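Local coordinates for protein thermophilic dibenzothiophene desulfurization enzyme C (Paenibacillus sp. A11-2, PDB 5XDC) that probably catalyses the FMNH2- and oxygen-dependent oxidation of dibenzothiophene to its sulfoxide and then its sulfone, as a flavin monooxygenase of the DszC family, at residues K26-T31 and K43-A48; T251-T256 and R314-R319; S343-A348 and L387-A392. One frame throughout, in Å; residues are numbered along the deposited sequence.

Contact 1. Residues K26-T31 and K43-A48; sequences KTFRVT and KAERDA
Phe28 sets CD1, CE1 and CZ of its ring against CB and CG of Glu45. Phe28 CE1 lies 3.7 Å from Glu45 CG, and CD1 is as close. Phe28 CZ reaches on to the backbone, 4.0 Å from Glu45 O. The two side chains slide past each other in opposite directions. The ring and the carboxylate planes stand 71° apart, so the two flat groups do not stack. Phe28 also touches Ile80 of helix 70-83 and Leu87 of helix 85-104; Leu87 meets Glu45 too. Next in sequence, Arg29 leans onto Ala83 instead. These helices belong to the N-terminal helical domain of the acyl-CoA dehydrogenase fold. Helix 16-38 and helix 43-52 follow each other through a short connection, and this contact joins their flanks. Thr31, one turn beyond Phe28, has its CB directed at helix 43-52. Its OG1 stays 4.1 Å from Glu45 OE2 and is hydrogen-bonded to Arg35 NE, which also forms a long, weak ion pair with that carboxylate oxygen. Glu45 brings its carboxylate to this end by a bend at chi2 (72°), while CB and CG stay against the ring. Farther round the second helix, Lys43 NZ makes a salt bridge to Asp47 OD1 at 2.8 Å, on its syn lone pair. Asp164 is a second acidic partner of Lys43 and also pairs with Arg46.

Contact 2. Residues T251-T256 and R314-R319; sequences TQLIFT and REVALR. With SO4 (sulfate ion), chain K.
This is a small, buried contact of apolar side chains between two long helices, 247-276 and 293-324, its centre about 11 Å from the centre of the chain. Leu253 carries it from one side, Val316 and Ala317 from the other. Leu253 touches with a single methyl, CD2. Leu253 CD2 lies 3.9 Å from Val316 CG1 and as near to Ala317 N, against the surface of the opposite helix. Ala317 CB is a little farther from Leu253 CD2, at 4.3 Å. Leu253 CG stands anti to its own backbone N (chi1 -165°), which carries the branch across to the other helix. The small side chain of Ala317 lets the leucine methyl come up to the backbone there. Val341 of helix 331-363 packs against both Leu253 and Val316. Tyr74 of helix 70-83 touches Leu253 and Ala317.

One turn on from Gln252, Thr256 turns its hydroxyl back on its own helix. Thr256 OG1 donates to Gln252 O at 2.9 Å, and Thr256 N reaches the same oxygen from the opposite face of the carbonyl plane. The buried hydroxyl is thereby satisfied. At the far end of 314-319, Arg319 grips a sulfate, probably from the crystallisation liquor, with the edge of its guanidinium. Arg319 NH1 bonds O2 of the sulfate at 2.9 Å. Arg319 NH2 bonds O4 of the sulfate at 3.0 Å. Both bonds are nearly straight. Arg326 and Gln333 also hold this ion. Arg314 and Glu315 form reciprocal salt bridges with Glu315 and Arg314 of the second subunit. Two long helices packed through aliphatic side chains in this way belong to the C-terminal helical bundle of the acyl-CoA dehydrogenase fold.

Contact 3. Residues S343-A348 and L387-A392; sequences SAKIVA and LHDPVA. With IND (indole), chain J.
Lys345 reaches across to Asp389 as a fully extended chain. Its CB packs on the hydroxyl of Thr256, on helix 247-276. CG runs on beside the same threonine, and CD and CE pass along OE1 of Gln252. Lys345 NZ makes a salt bridge of 2.9 Å to Asp389 OD2 and sits off the carboxylate plane, with Asp389 OD1 at 3.0 Å. The same nitrogen is hydrogen-bonded to Gln252 OE1 and donates to a water. That water in turn donates to Asp389 O at 2.8 Å, so it ties the lysine to the backbone of the loop as well. The buried ammonium thus has several oxygens around it. The contact lies in the C-terminal domain of the acyl-CoA dehydrogenase fold, where the loop enters helix 391-404 with Pro390 as N-cap. Just past the cap, Val391 CG2 meets Ile346 CG1 at 4.0 Å. On the other side of Asp389, His388 of this loop lines the indole pocket. His388 ND1 donates to the anti lone pair of Asp389 OD1 at 2.7 Å, with the acceptor 9° out of the ring plane. Gln252 NE2 also bonds this oxygen. His388 CG lies anti to the backbone N (chi1 175°), and CD2 comes 3.7 Å from indole C5. Replacing His388 by an alanine would probably leave Asp389 OD1 without its imidazole donor and open a gap beside the indole. Pro390 packs on Phe281 of the third subunit.

Overall arrangement
From the N terminus, contact 1 comes first. It closes a short loop of 11 residues and stays within the N-terminal helical domain. Contact 2 closes a longer, mostly helical loop of 57 residues in the C-terminal domain. Contact 3 follows, closing 38 residues between helix 331-363 and the start of helix 391-404. The three loops run in series; none nests in or crosses another. Contact 1 lies about 25 Å from contact 2, centre to centre, and touches neither of the others. Contacts 2 and 3 touch directly, through Gln252 and through Phe255 packing on His388. Helix 247-276 is thereby tied to the pocket loop. Both contacts also reach the second subunit.

Contact 1. Residues K26-T31 and K43-A48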
loop_
_atom_site.group_PDB
_atom_site.type_symbol
_atom_site.label_atom_id
_atom_site.label_comp_id
_atom_site.label_asym_id
_atom_site.label_seq_id
_atom_site.Cartn_x
_atom_site.Cartn_y
_atom_site.Cartn_z
ATOM N N LYS B 26 14.795 -14.060 -26.872
ATOM C CA LYS B 26 15.562 -15.214 -26.417
ATOM C C LYS B 26 17.063 -14.978 -26.555
ATOM O O LYS B 26 17.831 -15.209 -25.615
ATOM C CB LYS B 26 15.123 -16.438 -27.225
ATOM C CG LYS B 26 15.440 -17.786 -26.613
ATOM C CD LYS B 26 14.583 -18.914 -27.228
ATOM C CE LYS B 26 13.080 -18.567 -27.194
ATOM N NZ LYS B 26 12.145 -19.732 -27.244
ATOM N N THR B 27 17.507 -14.524 -27.728
ATOM C CA THR B 27 18.935 -14.296 -27.916
ATOM C C THR B 27 19.433 -13.164 -27.025
ATOM O O THR B 27 20.542 -13.235 -26.485
ATOM C CB THR B 27 19.249 -14.008 -29.388
ATOM O OG1 THR B 27 18.746 -12.724 -29.775
ATOM C CG2 THR B 27 18.637 -15.070 -30.294
ATOM N N PHE B 28 18.613 -12.129 -26.826
ATOM C CA PHE B 28 19.062 -10.992 -26.030
ATOM C C PHE B 28 19.260 -11.381 -24.563
ATOM O O PHE B 28 20.166 -10.853 -23.901
ATOM C CB PHE B 28 18.057 -9.833 -26.134
ATOM C CG PHE B 28 17.898 -9.248 -27.530
ATOM C CD1 PHE B 28 18.868 -9.430 -28.517
ATOM C CD2 PHE B 28 16.779 -8.492 -27.842
ATOM C CE1 PHE B 28 18.704 -8.886 -29.778
ATOM C CE2 PHE B 28 16.611 -7.945 -29.109
ATOM C CZ PHE B 28 17.577 -8.142 -30.077
ATOM N N ARG B 29 18.429 -12.293 -24.037
ATOM C CA ARG B 29 18.559 -12.688 -22.629
ATOM C C ARG B 29 19.911 -13.323 -22.335
ATOM O O ARG B 29 20.394 -13.250 -21.196
ATOM C CB ARG B 29 17.460 -13.671 -22.227
ATOM C CG ARG B 29 16.109 -13.060 -22.122
ATOM C CD ARG B 29 15.084 -13.969 -21.418
ATOM N NE ARG B 29 13.759 -13.364 -21.547
ATOM C CZ ARG B 29 12.902 -13.612 -22.534
ATOM N NH1 ARG B 29 13.200 -14.500 -23.478
ATOM N NH2 ARG B 29 11.737 -12.975 -22.573
ATOM N N VAL B 30 20.526 -13.960 -23.334
ATOM C CA VAL B 30 21.790 -14.664 -23.116
ATOM C C VAL B 30 22.889 -13.691 -22.707
ATOM O O VAL B 30 23.762 -14.026 -21.900
ATOM C CB VAL B 30 22.189 -15.451 -24.379
ATOM C CG1 VAL B 30 23.540 -16.129 -24.182
ATOM C CG2 VAL B 30 21.118 -16.471 -24.740
ATOM N N THR B 31 22.886 -12.487 -23.279
ATOM C CA THR B 31 24.004 -11.570 -23.144
ATOM C C THR B 31 23.680 -10.279 -22.404
ATOM O O THR B 31 24.590 -9.466 -22.203
ATOM C CB THR B 31 24.542 -11.191 -24.527
ATOM O OG1 THR B 31 23.465 -10.663 -25.316
ATOM C CG2 THR B 31 25.167 -12.402 -25.212
ATOM N N LYS B 43 25.302 -2.537 -30.817
ATOM C CA LYS B 43 25.256 -2.508 -32.275
ATOM C C LYS B 43 24.839 -3.863 -32.842
ATOM O O LYS B 43 24.002 -3.940 -33.748
ATOM C CB LYS B 43 26.628 -2.082 -32.804
ATOM C CG LYS B 43 26.824 -2.238 -34.302
ATOM C CD LYS B 43 25.827 -1.435 -35.073
ATOM C CE LYS B 43 26.185 -1.420 -36.563
ATOM N NZ LYS B 43 25.066 -0.909 -37.402
ATOM N N ALA B 44 25.415 -4.950 -32.326
ATOM C CA ALA B 44 25.093 -6.268 -32.867
ATOM C C ALA B 44 23.609 -6.559 -32.742
ATOM O O ALA B 44 22.984 -7.087 -33.672
ATOM C CB ALA B 44 25.894 -7.347 -32.148
ATOM N N GLU B 45 23.030 -6.203 -31.598
ATOM C CA GLU B 45 21.628 -6.482 -31.345
ATOM C C GLU B 45 20.734 -5.574 -32.180
ATOM O O GLU B 45 19.687 -6.009 -32.675
ATOM C CB GLU B 45 21.348 -6.321 -29.848
ATOM C CG GLU B 45 21.970 -7.404 -28.978
ATOM C CD GLU B 45 23.482 -7.294 -28.840
ATOM O OE1 GLU B 45 24.020 -6.160 -28.880
ATOM O OE2 GLU B 45 24.130 -8.358 -28.672
ATOM N N ARG B 46 21.129 -4.310 -32.345
ATOM C CA ARG B 46 20.408 -3.425 -33.247
ATOM C C ARG B 46 20.421 -3.983 -34.670
ATOM O O ARG B 46 19.408 -3.930 -35.370
ATOM C CB ARG B 46 21.006 -2.016 -33.196
ATOM C CG ARG B 46 20.748 -1.275 -31.867
ATOM C CD ARG B 46 21.496 0.042 -31.807
ATOM N NE ARG B 46 21.114 0.920 -32.909
ATOM C CZ ARG B 46 20.069 1.748 -32.895
ATOM N NH1 ARG B 46 19.301 1.843 -31.812
ATOM N NH2 ARG B 46 19.779 2.482 -33.953
ATOM N N ASP B 47 21.548 -4.553 -35.101
ATOM C CA ASP B 47 21.595 -5.136 -36.443
ATOM C C ASP B 47 20.735 -6.396 -36.538
ATOM O O ASP B 47 20.113 -6.652 -37.576
ATOM C CB ASP B 47 23.041 -5.439 -36.846
ATOM C CG ASP B 47 23.842 -4.184 -37.193
ATOM O OD1 ASP B 47 23.250 -3.103 -37.394
ATOM O OD2 ASP B 47 25.094 -4.289 -37.287
ATOM N N ALA B 48 20.664 -7.195 -35.472
ATOM C CA ALA B 48 19.742 -8.327 -35.482
ATOM C C ALA B 48 18.302 -7.857 -35.649
ATOM O O ALA B 48 17.511 -8.489 -36.357
ATOM C CB ALA B 48 19.890 -9.153 -34.205
#

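Contact 2. Residues T251-T256 and R314-R319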
loop_
_atom_site.group_PDB
_atom_site.type_symbol
_atom_site.label_atom_id
_atom_site.label_comp_id
_atom_site.label_asym_id
_atom_site.label_seq_id
_atom_site.Cartn_x
_atom_site.Cartn_y
_atom_site.Cartn_z
ATOM N N THR B 251 2.682 7.017 -27.814
ATOM C CA THR B 251 4.014 6.927 -27.230
ATOM C C THR B 251 3.936 6.581 -25.750
ATOM O O THR B 251 4.743 5.793 -25.251
ATOM C CB THR B 251 4.747 8.246 -27.462
ATOM O OG1 THR B 251 4.934 8.447 -28.872
ATOM C CG2 THR B 251 6.129 8.256 -26.782
ATOM N N GLN B 252 2.975 7.158 -25.042
ATOM C CA GLN B 252 2.809 6.838 -23.629
ATOM C C GLN B 252 2.385 5.387 -23.441
ATOM O O GLN B 252 2.744 4.765 -22.435
ATOM C CB GLN B 252 1.813 7.821 -23.011
ATOM C CG GLN B 252 2.358 9.219 -22.908
ATOM C CD GLN B 252 3.305 9.378 -21.722
ATOM O OE1 GLN B 252 3.073 8.803 -20.666
ATOM N NE2 GLN B 252 4.374 10.146 -21.900
ATOM N N LEU B 253 1.679 4.803 -24.414
ATOM C CA LEU B 253 1.372 3.377 -24.334
ATOM C C LEU B 253 2.564 2.502 -24.714
ATOM O O LEU B 253 2.675 1.370 -24.221
ATOM C CB LEU B 253 0.152 3.037 -25.199
ATOM C CG LEU B 253 -0.484 1.679 -24.917
ATOM C CD1 LEU B 253 -1.054 1.603 -23.530
ATOM C CD2 LEU B 253 -1.595 1.395 -25.925
ATOM N N ILE B 254 3.485 3.002 -25.555
ATOM C CA ILE B 254 4.765 2.321 -25.741
ATOM C C ILE B 254 5.485 2.194 -24.402
ATOM O O ILE B 254 5.949 1.113 -24.030
ATOM C CB ILE B 254 5.636 3.061 -26.777
ATOM C CG1 ILE B 254 5.048 2.891 -28.177
ATOM C CG2 ILE B 254 7.060 2.549 -26.757
ATOM C CD1 ILE B 254 5.672 3.824 -29.226
ATOM N N PHE B 255 5.585 3.303 -23.662
ATOM C CA PHE B 255 6.242 3.263 -22.359
ATOM C C PHE B 255 5.555 2.260 -21.442
ATOM O O PHE B 255 6.216 1.498 -20.718
ATOM C CB PHE B 255 6.229 4.649 -21.720
ATOM C CG PHE B 255 6.925 5.730 -22.529
ATOM C CD1 PHE B 255 7.858 5.408 -23.487
ATOM C CD2 PHE B 255 6.647 7.073 -22.286
ATOM C CE1 PHE B 255 8.507 6.408 -24.215
ATOM C CE2 PHE B 255 7.288 8.076 -23.009
ATOM C CZ PHE B 255 8.221 7.735 -23.975
ATOM N N THR B 256 4.219 2.259 -21.451
ATOM C CA THR B 256 3.453 1.331 -20.626
ATOM C C THR B 256 3.866 -0.108 -20.888
ATOM O O THR B 256 4.036 -0.902 -19.957
ATOM C CB THR B 256 1.960 1.516 -20.899
ATOM O OG1 THR B 256 1.566 2.841 -20.553
ATOM C CG2 THR B 256 1.118 0.545 -20.080
ATOM N N ARG B 314 -4.035 -4.592 -23.608
ATOM C CA ARG B 314 -4.437 -5.086 -24.918
ATOM C C ARG B 314 -5.653 -4.324 -25.427
ATOM O O ARG B 314 -5.732 -3.979 -26.611
ATOM C CB ARG B 314 -4.712 -6.591 -24.860
ATOM C CG ARG B 314 -3.449 -7.438 -24.881
ATOM C CD ARG B 314 -3.733 -8.926 -24.987
ATOM N NE ARG B 314 -4.207 -9.515 -23.733
ATOM C CZ ARG B 314 -3.416 -9.939 -22.750
ATOM N NH1 ARG B 314 -2.095 -9.833 -22.854
ATOM N NH2 ARG B 314 -3.948 -10.478 -21.660
ATOM N N GLU B 315 -6.593 -4.005 -24.537
ATOM C CA GLU B 315 -7.784 -3.293 -24.981
ATOM C C GLU B 315 -7.439 -1.890 -25.466
ATOM O O GLU B 315 -7.972 -1.433 -26.486
ATOM C CB GLU B 315 -8.819 -3.219 -23.858
ATOM C CG GLU B 315 -10.024 -2.385 -24.256
ATOM C CD GLU B 315 -11.164 -2.492 -23.278
ATOM O OE1 GLU B 315 -11.876 -3.521 -23.302
ATOM O OE2 GLU B 315 -11.342 -1.539 -22.493
ATOM N N VAL B 316 -6.553 -1.191 -24.759
ATOM C CA VAL B 316 -6.197 0.161 -25.173
ATOM C C VAL B 316 -5.450 0.116 -26.501
ATOM O O VAL B 316 -5.616 1.003 -27.351
ATOM C CB VAL B 316 -5.378 0.869 -24.076
ATOM C CG1 VAL B 316 -5.124 2.297 -24.438
ATOM C CG2 VAL B 316 -6.130 0.822 -22.745
ATOM N N ALA B 317 -4.642 -0.929 -26.709
ATOM C CA ALA B 317 -3.883 -1.060 -27.948
ATOM C C ALA B 317 -4.814 -1.222 -29.152
ATOM O O ALA B 317 -4.568 -0.651 -30.221
ATOM C CB ALA B 317 -2.918 -2.235 -27.835
ATOM N N LEU B 318 -5.902 -1.981 -28.992
ATOM C CA LEU B 318 -6.888 -2.100 -30.065
ATOM C C LEU B 318 -7.503 -0.748 -30.407
ATOM O O LEU B 318 -7.765 -0.451 -31.582
ATOM C CB LEU B 318 -7.969 -3.102 -29.657
ATOM C CG LEU B 318 -7.534 -4.563 -29.645
ATOM C CD1 LEU B 318 -8.590 -5.414 -28.949
ATOM C CD2 LEU B 318 -7.290 -5.054 -31.057
ATOM N N ARG B 319 -7.720 0.096 -29.404
ATOM C CA ARG B 319 -8.278 1.414 -29.654
ATOM C C ARG B 319 -7.273 2.318 -30.363
ATOM O O ARG B 319 -7.650 3.108 -31.235
ATOM C CB ARG B 319 -8.735 2.035 -28.337
ATOM C CG ARG B 319 -9.395 3.375 -28.485
ATOM C CD ARG B 319 -10.587 3.337 -29.456
ATOM N NE ARG B 319 -11.307 4.601 -29.422
ATOM C CZ ARG B 319 -12.365 4.888 -30.174
ATOM N NH1 ARG B 319 -12.834 3.998 -31.027
ATOM N NH2 ARG B 319 -12.956 6.067 -30.063
HETATM S S SO4 K . -16.034 5.972 -32.388
HETATM O O1 SO4 K . -17.356 5.515 -31.962
HETATM O O2 SO4 K . -15.155 4.813 -32.549
HETATM O O3 SO4 K . -16.144 6.669 -33.673
HETATM O O4 SO4 K . -15.540 6.914 -31.386
#

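Contact 3. Residues S343-A348 and L387-A392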
loop_
_atom_site.group_PDB
_atom_site.type_symbol
_atom_site.label_atom_id
_atom_site.label_comp_id
_atom_site.label_asym_id
_atom_site.label_seq_id
_atom_site.Cartn_x
_atom_site.Cartn_y
_atom_site.Cartn_z
ATOM N N SER B 343 -4.197 5.771 -17.651
ATOM C CA SER B 343 -4.604 4.816 -16.628
ATOM C C SER B 343 -3.743 3.563 -16.683
ATOM O O SER B 343 -3.246 3.089 -15.653
ATOM C CB SER B 343 -6.079 4.455 -16.802
ATOM O OG SER B 343 -6.932 5.565 -16.570
ATOM N N ALA B 344 -3.554 3.006 -17.884
ATOM C CA ALA B 344 -2.707 1.835 -18.027
ATOM C C ALA B 344 -1.279 2.126 -17.579
ATOM O O ALA B 344 -0.647 1.292 -16.912
ATOM C CB ALA B 344 -2.730 1.353 -19.477
ATOM N N LYS B 345 -0.753 3.309 -17.923
ATOM C CA LYS B 345 0.609 3.647 -17.525
ATOM C C LYS B 345 0.739 3.754 -16.012
ATOM O O LYS B 345 1.753 3.331 -15.444
ATOM C CB LYS B 345 1.037 4.957 -18.167
ATOM C CG LYS B 345 2.531 5.207 -18.076
ATOM C CD LYS B 345 2.850 6.621 -18.445
ATOM C CE LYS B 345 4.324 6.860 -18.399
ATOM N NZ LYS B 345 4.615 8.280 -18.556
ATOM N N ILE B 346 -0.255 4.357 -15.354
ATOM C CA ILE B 346 -0.232 4.503 -13.895
ATOM C C ILE B 346 -0.138 3.137 -13.224
ATOM O O ILE B 346 0.724 2.895 -12.361
ATOM C CB ILE B 346 -1.474 5.280 -13.424
ATOM C CG1 ILE B 346 -1.405 6.739 -13.868
ATOM C CG2 ILE B 346 -1.631 5.185 -11.895
ATOM C CD1 ILE B 346 -2.745 7.435 -13.853
ATOM N N VAL B 347 -1.020 2.216 -13.621
ATOM C CA VAL B 347 -1.029 0.887 -13.025
ATOM C C VAL B 347 0.273 0.154 -13.315
ATOM O O VAL B 347 0.852 -0.492 -12.429
ATOM C CB VAL B 347 -2.260 0.113 -13.527
ATOM C CG1 VAL B 347 -2.196 -1.336 -13.092
ATOM C CG2 VAL B 347 -3.526 0.778 -13.027
ATOM N N ALA B 348 0.759 0.233 -14.561
ATOM C CA ALA B 348 2.000 -0.446 -14.925
ATOM C C ALA B 348 3.199 0.118 -14.177
ATOM O O ALA B 348 4.097 -0.642 -13.788
ATOM C CB ALA B 348 2.236 -0.343 -16.422
ATOM N N LEU B 387 10.516 7.577 -14.687
ATOM C CA LEU B 387 10.673 8.989 -14.378
ATOM C C LEU B 387 10.594 9.878 -15.609
ATOM O O LEU B 387 10.687 11.105 -15.473
ATOM C CB LEU B 387 12.015 9.217 -13.683
ATOM C CG LEU B 387 12.214 8.396 -12.408
ATOM C CD1 LEU B 387 13.648 8.494 -11.927
ATOM C CD2 LEU B 387 11.265 8.859 -11.319
ATOM N N HIS B 388 10.426 9.291 -16.798
ATOM C CA HIS B 388 10.364 10.075 -18.031
ATOM C C HIS B 388 9.469 11.297 -17.869
ATOM O O HIS B 388 9.839 12.417 -18.251
ATOM C CB HIS B 388 9.869 9.178 -19.169
ATOM C CG HIS B 388 9.661 9.897 -20.460
ATOM N ND1 HIS B 388 8.502 10.586 -20.748
ATOM C CD2 HIS B 388 10.460 10.022 -21.545
ATOM C CE1 HIS B 388 8.599 11.108 -21.960
ATOM N NE2 HIS B 388 9.773 10.774 -22.466
ATOM N N ASP B 389 8.270 11.094 -17.335
ATOM C CA ASP B 389 7.388 12.178 -16.962
ATOM C C ASP B 389 6.649 11.727 -15.711
ATOM O O ASP B 389 6.462 10.524 -15.506
ATOM C CB ASP B 389 6.414 12.558 -18.092
ATOM C CG ASP B 389 5.632 11.381 -18.622
ATOM O OD1 ASP B 389 6.132 10.664 -19.528
ATOM O OD2 ASP B 389 4.514 11.184 -18.124
ATOM N N PRO B 390 6.286 12.652 -14.834
ATOM C CA PRO B 390 5.874 12.255 -13.476
ATOM C C PRO B 390 4.515 11.570 -13.463
ATOM O O PRO B 390 3.514 12.114 -13.932
ATOM C CB PRO B 390 5.854 13.575 -12.698
ATOM C CG PRO B 390 5.898 14.651 -13.709
ATOM C CD PRO B 390 6.484 14.097 -14.971
ATOM N N VAL B 391 4.488 10.374 -12.875
ATOM C CA VAL B 391 3.235 9.636 -12.799
ATOM C C VAL B 391 2.215 10.407 -11.969
ATOM O O VAL B 391 1.007 10.276 -12.182
ATOM C CB VAL B 391 3.489 8.222 -12.257
ATOM C CG1 VAL B 391 3.833 8.252 -10.762
ATOM C CG2 VAL B 391 2.312 7.336 -12.543
ATOM N N ALA B 392 2.670 11.265 -11.050
ATOM C CA ALA B 392 1.721 12.066 -10.286
ATOM C C ALA B 392 0.836 12.921 -11.194
ATOM O O ALA B 392 -0.336 13.150 -10.875
ATOM C CB ALA B 392 2.453 12.965 -9.290
HETATM N N1 IND J . 16.068 6.611 -20.104
HETATM C C2 IND J . 16.302 6.595 -21.413
HETATM C C3 IND J . 15.689 7.641 -21.819
HETATM C C4 IND J . 14.290 9.546 -21.018
HETATM C C5 IND J . 13.742 10.058 -19.839
HETATM C C6 IND J . 13.954 9.405 -18.607
HETATM C C7 IND J . 14.716 8.241 -18.558
HETATM C C8 IND J . 15.265 7.730 -19.717
HETATM C C9 IND J . 15.039 8.398 -20.970
HETATM O O HOH W 1 4.215 8.893 -15.774
#